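Long-range contacts in NURA (Sulfolobus solfataricus, PDB 2YGK), which processes the ends of broken double-stranded DNA as a manganese-dependent nuclease, partnered by the HerA protein in double-strand break repair: residues G134-K139 against V197-K202; L232-I237 against E255-Y260. All blocks are in the same frame, centred on the assembly; numbering follows the deposited sequence.

Interaction 1. Residues G134-K139 against V197-K202; sequences GSLSKK and VLWISK
Trp-199 reaches from strand 197-201 to the first turn of helix 136-140, where Leu-136 and Lys-139 receive its indole. Leu-136 sends CD1 over one face of the ring, a CH-pi contact 4.1 Å from the centroid of the six-membered ring and 19° off its normal. The leucine branch gets there because CG lies anti to the backbone N (chi1 -170°). On the opposite face CG1 of Val-197, from the same strand as the indole, lies over the rim, leaving the ring sandwiched between two aliphatic groups. Lys-139 approaches obliquely, its CG 3.7 Å from CZ3 of Trp-199; the chain bends at chi2 and chi4, and NZ ends in a salt bridge with Glu-116 and a hydrogen bond to the backbone O of Asp-133. With an alanine here instead of Trp-199, Leu-136 CD1 and the methylenes of Lys-139 would probably lose the flat surface they lie against, opening a gap between helix and strand. Next to the indole, one residue along the strand, the backbones join: Gly-134 N donates to Ile-200 O over 2.8 Å in a nearly straight bond (173°), with the donor above the carbonyl plane. Gly-134 is suited to its place, since at its backbone angles a CB would press on the preceding carbonyl oxygen and on Lys-139 CE. Ser-135 then N-caps the helix, its OG accepting from Lys-138 N at 3.1 Å. Asp-133, directly before Gly-134, and Asp-58 bind manganese in this RNase H-like domain, so the contact lies directly after a metal ligand in the chain. Strand 197-201 runs between the parallel strand 129-133 and the antiparallel strand 270-275, whose Asp-273 accepts from Leu-136 N, while Leu-136 also touches Tyr-256 of strand 255-262.

Interaction 2. Residues L232-I237 against E255-Y260; sequences LIIKNI and EYTTFY
Lys-235 and Tyr-256 face each other as a hydrogen-bonded pair of neighbouring antiparallel strands in the mixed sheet, and their side chains make the close-packed part of the contact. CB of Lys-235 sits over one face of the phenol ring, 4.0 Å from its centroid, a CH-pi contact. Farther out the lysine chain crosses the ring obliquely, bringing CE to 3.5 Å from the tyrosine OH. Bends at chi3 and chi4 then turn the ammonium group away to a salt bridge with Asp-208. The tyrosine also touches helix 136-140 and Asp-273 of strand 270-275. Thr-258 lies on the same side of the sheet as Lys-235 and Tyr-256, its OG1 3.6 Å from Lys-235 CD and hydrogen-bonded to Asp-273; Ile-233, its hydrogen-bonded partner, completes the row. The backbones hold this pairing with four bonds. Ile-233 N donates to Thr-258 O, and Thr-258 N returns a bond to Ile-233 O. Lys-235 N reaches Tyr-256 O at 2.8 Å and 178°. The return bond, from Tyr-256 N to Lys-235 O, is longer and more bent at 149°. The opposite side of the sheet, with Ile-234, Asn-236 and Glu-255, is looser. These three are exposed, and Asn-236 meets Glu-255 through little more than CB against CG, at 4.2 Å. Thr-257, on the same side, is buried: its CG2 packs near Leu-232 CB, and its OG1 bonds to the backbone O of Gly-276. Exposed Ile-237 reaches back with CG1 to the tyrosine ring. The chemistry is thus divided, with backbone bonds setting the register, the aliphatic length of a lysine covering an aromatic ring, and polar ends drawn to partners outside the pair; the salt bridge to Asp-208 probably fixes the lysine's bend and keeps its methylenes over the phenol.

Followed from the N terminus, the chain leaves strand 129-133, turns into helix 136-140, and interaction 1 closes after 57 intervening residues, largely helical, when strand 197-201 enters the central mixed sheet. Interaction 2 comes afterwards in series, neither nested in nor crossing the first: strand 228-236 is met by strand 255-262 across 17 residues, of which 238-245 are not modelled and the rest form no helix or strand. The centres of the two interactions are about 11 Å apart, with strand 270-275 lying between strands 197-201 and 255-262 in the same sheet. They touch directly where Leu-136 CD2 comes within 3.6 Å of Tyr-256 CG, tying the short helix beside the manganese site to the antiparallel strands farther along the sheet.

Interaction 1. Residues G134-K139 against V197-K202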
loop_
_atom_site.group_PDB
_atom_site.type_symbol
_atom_site.label_atom_id
_atom_site.label_comp_id
_atom_site.label_asym_id
_atom_site.label_seq_id
_atom_site.Cartn_x
_atom_site.Cartn_y
_atom_site.Cartn_z
ATOM N N GLY A 134 -12.977 -12.696 0.932
ATOM C CA GLY A 134 -13.288 -11.315 0.664
ATOM C C GLY A 134 -14.773 -11.005 0.618
ATOM O O GLY A 134 -15.608 -11.855 0.311
ATOM N N SER A 135 -15.099 -9.744 0.878
ATOM C CA SER A 135 -16.494 -9.304 0.916
ATOM C C SER A 135 -17.090 -9.086 -0.468
ATOM O O SER A 135 -16.370 -8.767 -1.423
ATOM C CB SER A 135 -16.566 -7.993 1.642
ATOM O OG SER A 135 -15.689 -7.075 0.969
ATOM N N LEU A 136 -18.411 -9.214 -0.561
ATOM C CA LEU A 136 -19.124 -8.893 -1.799
ATOM C C LEU A 136 -18.801 -7.454 -2.242
ATOM O O LEU A 136 -18.382 -7.235 -3.351
ATOM C CB LEU A 136 -20.645 -9.098 -1.613
ATOM C CG LEU A 136 -21.564 -9.038 -2.844
ATOM C CD1 LEU A 136 -20.985 -9.852 -4.017
ATOM C CD2 LEU A 136 -22.971 -9.515 -2.512
ATOM N N SER A 137 -18.968 -6.497 -1.344
ATOM C CA SER A 137 -18.731 -5.082 -1.631
ATOM C C SER A 137 -17.359 -4.869 -2.203
ATOM O O SER A 137 -17.232 -4.164 -3.167
ATOM C CB SER A 137 -18.890 -4.217 -0.360
ATOM O OG SER A 137 -18.413 -4.900 0.847
ATOM N N LYS A 138 -16.327 -5.485 -1.633
ATOM C CA LYS A 138 -14.976 -5.225 -2.119
ATOM C C LYS A 138 -14.693 -5.880 -3.478
ATOM O O LYS A 138 -14.013 -5.298 -4.304
ATOM C CB LYS A 138 -13.892 -5.553 -1.064
ATOM C CG LYS A 138 -13.460 -4.286 -0.214
ATOM C CD LYS A 138 -12.687 -4.619 1.094
ATOM C CE LYS A 138 -12.725 -3.449 2.116
ATOM N NZ LYS A 138 -12.619 -3.906 3.567
ATOM N N LYS A 139 -15.219 -7.079 -3.703
ATOM C CA LYS A 139 -15.013 -7.804 -4.972
ATOM C C LYS A 139 -15.680 -7.102 -6.152
ATOM O O LYS A 139 -15.169 -7.142 -7.283
ATOM C CB LYS A 139 -15.563 -9.220 -4.881
ATOM C CG LYS A 139 -14.805 -10.135 -3.936
ATOM C CD LYS A 139 -13.567 -10.731 -4.569
ATOM C CE LYS A 139 -12.493 -11.123 -3.539
ATOM N NZ LYS A 139 -12.392 -12.602 -3.386
ATOM N N VAL A 197 -23.188 -19.048 -2.843
ATOM C CA VAL A 197 -21.875 -18.431 -2.707
ATOM C C VAL A 197 -21.777 -17.702 -1.360
ATOM O O VAL A 197 -22.631 -16.868 -1.018
ATOM C CB VAL A 197 -21.565 -17.424 -3.831
ATOM C CG1 VAL A 197 -20.117 -17.092 -3.788
ATOM C CG2 VAL A 197 -21.939 -17.988 -5.160
ATOM N N LEU A 198 -20.732 -18.024 -0.609
ATOM C CA LEU A 198 -20.504 -17.433 0.681
ATOM C C LEU A 198 -19.260 -16.638 0.539
ATOM O O LEU A 198 -18.208 -17.180 0.229
ATOM C CB LEU A 198 -20.305 -18.506 1.741
ATOM C CG LEU A 198 -21.496 -19.446 1.944
ATOM C CD1 LEU A 198 -21.218 -20.355 3.092
ATOM C CD2 LEU A 198 -22.798 -18.664 2.158
ATOM N N TRP A 199 -19.386 -15.347 0.785
ATOM C CA TRP A 199 -18.302 -14.457 0.664
ATOM C C TRP A 199 -17.796 -14.149 2.069
ATOM O O TRP A 199 -18.386 -13.349 2.795
ATOM C CB TRP A 199 -18.798 -13.190 -0.024
ATOM C CG TRP A 199 -19.466 -13.433 -1.352
ATOM C CD1 TRP A 199 -20.778 -13.791 -1.580
ATOM C CD2 TRP A 199 -18.874 -13.278 -2.633
ATOM N NE1 TRP A 199 -21.021 -13.886 -2.926
ATOM C CE2 TRP A 199 -19.871 -13.572 -3.597
ATOM C CE3 TRP A 199 -17.596 -12.903 -3.066
ATOM C CZ2 TRP A 199 -19.626 -13.508 -4.966
ATOM C CZ3 TRP A 199 -17.355 -12.838 -4.406
ATOM C CH2 TRP A 199 -18.376 -13.145 -5.354
ATOM N N ILE A 200 -16.665 -14.723 2.431
ATOM C CA ILE A 200 -16.214 -14.685 3.804
ATOM C C ILE A 200 -14.988 -13.813 3.996
ATOM O O ILE A 200 -14.025 -13.941 3.227
ATOM C CB ILE A 200 -15.883 -16.090 4.242
ATOM C CG1 ILE A 200 -17.187 -16.899 4.254
ATOM C CG2 ILE A 200 -15.215 -16.091 5.571
ATOM C CD1 ILE A 200 -17.002 -18.313 4.592
ATOM N N SER A 201 -15.014 -12.956 5.020
ATOM C CA SER A 201 -13.869 -12.159 5.361
ATOM C C SER A 201 -13.549 -12.140 6.859
ATOM O O SER A 201 -14.435 -12.103 7.680
ATOM C CB SER A 201 -13.972 -10.693 4.797
ATOM O OG SER A 201 -15.224 -10.042 5.017
ATOM N N LYS A 202 -12.244 -12.130 7.156
ATOM C CA LYS A 202 -11.687 -11.999 8.486
ATOM C C LYS A 202 -11.710 -10.549 8.965
ATOM O O LYS A 202 -11.725 -10.292 10.157
ATOM C CB LYS A 202 -10.248 -12.517 8.487
ATOM C CG LYS A 202 -10.079 -14.008 8.139
ATOM C CD LYS A 202 -8.579 -14.448 7.921
ATOM C CE LYS A 202 -8.324 -15.879 8.556
ATOM N NZ LYS A 202 -6.909 -16.412 8.311
#

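Interaction 2. Residues L232-I237 against E255-Y260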
loop_
_atom_site.group_PDB
_atom_site.type_symbol
_atom_site.label_atom_id
_atom_site.label_comp_id
_atom_site.label_asym_id
_atom_site.label_seq_id
_atom_site.Cartn_x
_atom_site.Cartn_y
_atom_site.Cartn_z
ATOM N N LEU A 232 -29.045 -10.241 11.452
ATOM C CA LEU A 232 -28.883 -10.259 10.015
ATOM C C LEU A 232 -29.096 -8.872 9.516
ATOM O O LEU A 232 -29.953 -8.181 9.995
ATOM C CB LEU A 232 -29.891 -11.210 9.359
ATOM C CG LEU A 232 -29.495 -12.695 9.476
ATOM C CD1 LEU A 232 -29.092 -13.102 10.918
ATOM C CD2 LEU A 232 -30.632 -13.621 8.987
ATOM N N ILE A 233 -28.278 -8.472 8.562
ATOM C CA ILE A 233 -28.317 -7.157 7.993
ATOM C C ILE A 233 -28.619 -7.371 6.538
ATOM O O ILE A 233 -28.049 -8.275 5.921
ATOM C CB ILE A 233 -26.952 -6.471 8.070
ATOM C CG1 ILE A 233 -26.371 -6.549 9.482
ATOM C CG2 ILE A 233 -27.052 -5.044 7.595
ATOM C CD1 ILE A 233 -25.060 -5.780 9.638
ATOM N N ILE A 234 -29.511 -6.543 5.999
ATOM C CA ILE A 234 -29.932 -6.624 4.614
ATOM C C ILE A 234 -29.438 -5.361 3.940
ATOM O O ILE A 234 -29.769 -4.262 4.356
ATOM C CB ILE A 234 -31.466 -6.834 4.525
ATOM C CG1 ILE A 234 -31.823 -8.181 5.164
ATOM C CG2 ILE A 234 -31.955 -6.823 3.085
ATOM C CD1 ILE A 234 -33.254 -8.334 5.528
ATOM N N LYS A 235 -28.598 -5.541 2.929
ATOM C CA LYS A 235 -27.839 -4.458 2.303
ATOM C C LYS A 235 -28.137 -4.388 0.814
ATOM O O LYS A 235 -28.706 -5.319 0.253
ATOM C CB LYS A 235 -26.344 -4.724 2.478
ATOM C CG LYS A 235 -25.888 -4.774 3.930
ATOM C CD LYS A 235 -24.373 -4.785 4.055
ATOM C CE LYS A 235 -23.729 -3.472 3.632
ATOM N NZ LYS A 235 -24.232 -2.319 4.425
ATOM N N ASN A 236 -27.742 -3.298 0.165
ATOM C CA ASN A 236 -27.918 -3.191 -1.283
ATOM C C ASN A 236 -26.648 -2.685 -1.958
ATOM O O ASN A 236 -25.640 -2.476 -1.302
ATOM C CB ASN A 236 -29.160 -2.337 -1.626
ATOM C CG ASN A 236 -28.971 -0.836 -1.336
ATOM O OD1 ASN A 236 -28.035 -0.422 -0.642
ATOM N ND2 ASN A 236 -29.879 -0.023 -1.864
ATOM N N ILE A 237 -26.682 -2.520 -3.270
ATOM C CA ILE A 237 -25.504 -2.097 -4.002
ATOM C C ILE A 237 -25.816 -0.874 -4.853
ATOM O O ILE A 237 -25.009 0.052 -4.945
ATOM C CB ILE A 237 -25.009 -3.207 -4.904
ATOM C CG1 ILE A 237 -25.246 -4.572 -4.267
ATOM C CG2 ILE A 237 -23.545 -3.031 -5.171
ATOM C CD1 ILE A 237 -24.799 -5.705 -5.157
ATOM N N GLU A 255 -29.948 -7.319 -3.629
ATOM C CA GLU A 255 -29.958 -7.144 -2.200
ATOM C C GLU A 255 -29.321 -8.397 -1.623
ATOM O O GLU A 255 -29.668 -9.521 -2.008
ATOM C CB GLU A 255 -31.387 -6.964 -1.669
ATOM C CG GLU A 255 -31.919 -5.534 -1.815
ATOM C CD GLU A 255 -33.126 -5.248 -0.911
ATOM O OE1 GLU A 255 -34.122 -6.025 -0.921
ATOM O OE2 GLU A 255 -33.067 -4.228 -0.190
ATOM N N TYR A 256 -28.386 -8.201 -0.702
ATOM C CA TYR A 256 -27.743 -9.317 -0.054
ATOM C C TYR A 256 -27.851 -9.226 1.447
ATOM O O TYR A 256 -28.259 -8.206 1.994
ATOM C CB TYR A 256 -26.294 -9.463 -0.514
ATOM C CG TYR A 256 -25.352 -8.358 -0.137
ATOM C CD1 TYR A 256 -25.361 -7.148 -0.809
ATOM C CD2 TYR A 256 -24.404 -8.552 0.848
ATOM C CE1 TYR A 256 -24.462 -6.124 -0.473
ATOM C CE2 TYR A 256 -23.510 -7.565 1.197
ATOM C CZ TYR A 256 -23.535 -6.347 0.538
ATOM O OH TYR A 256 -22.626 -5.376 0.890
ATOM N N THR A 257 -27.510 -10.329 2.103
ATOM C CA THR A 257 -27.554 -10.406 3.544
ATOM C C THR A 257 -26.141 -10.551 4.100
ATOM O O THR A 257 -25.339 -11.320 3.570
ATOM C CB THR A 257 -28.392 -11.588 4.005
ATOM O OG1 THR A 257 -29.704 -11.478 3.460
ATOM C CG2 THR A 257 -28.508 -11.598 5.505
ATOM N N THR A 258 -25.859 -9.803 5.168
ATOM C CA THR A 258 -24.652 -9.984 5.919
ATOM C C THR A 258 -25.016 -10.499 7.308
ATOM O O THR A 258 -26.019 -10.101 7.889
ATOM C CB THR A 258 -23.845 -8.670 5.991
ATOM O OG1 THR A 258 -23.545 -8.212 4.654
ATOM C CG2 THR A 258 -22.534 -8.880 6.720
ATOM N N PHE A 259 -24.227 -11.433 7.816
ATOM C CA PHE A 259 -24.186 -11.687 9.253
ATOM C C PHE A 259 -22.749 -11.941 9.656
ATOM O O PHE A 259 -21.910 -12.222 8.806
ATOM C CB PHE A 259 -25.072 -12.866 9.651
ATOM C CG PHE A 259 -24.688 -14.171 9.026
ATOM C CD1 PHE A 259 -25.160 -14.525 7.782
ATOM C CD2 PHE A 259 -23.893 -15.062 9.693
ATOM C CE1 PHE A 259 -24.793 -15.762 7.180
ATOM C CE2 PHE A 259 -23.537 -16.302 9.103
ATOM C CZ PHE A 259 -23.980 -16.632 7.851
ATOM N N TYR A 260 -22.490 -11.842 10.956
ATOM C CA TYR A 260 -21.220 -12.184 11.561
ATOM C C TYR A 260 -21.387 -13.449 12.329
ATOM O O TYR A 260 -22.385 -13.651 13.000
ATOM C CB TYR A 260 -20.819 -11.102 12.497
ATOM C CG TYR A 260 -20.500 -9.841 11.778
ATOM C CD1 TYR A 260 -19.217 -9.634 11.204
ATOM C CD2 TYR A 260 -21.442 -8.838 11.653
ATOM C CE1 TYR A 260 -18.903 -8.459 10.555
ATOM C CE2 TYR A 260 -21.121 -7.626 11.005
ATOM C CZ TYR A 260 -19.854 -7.458 10.446
ATOM O OH TYR A 260 -19.534 -6.271 9.807
#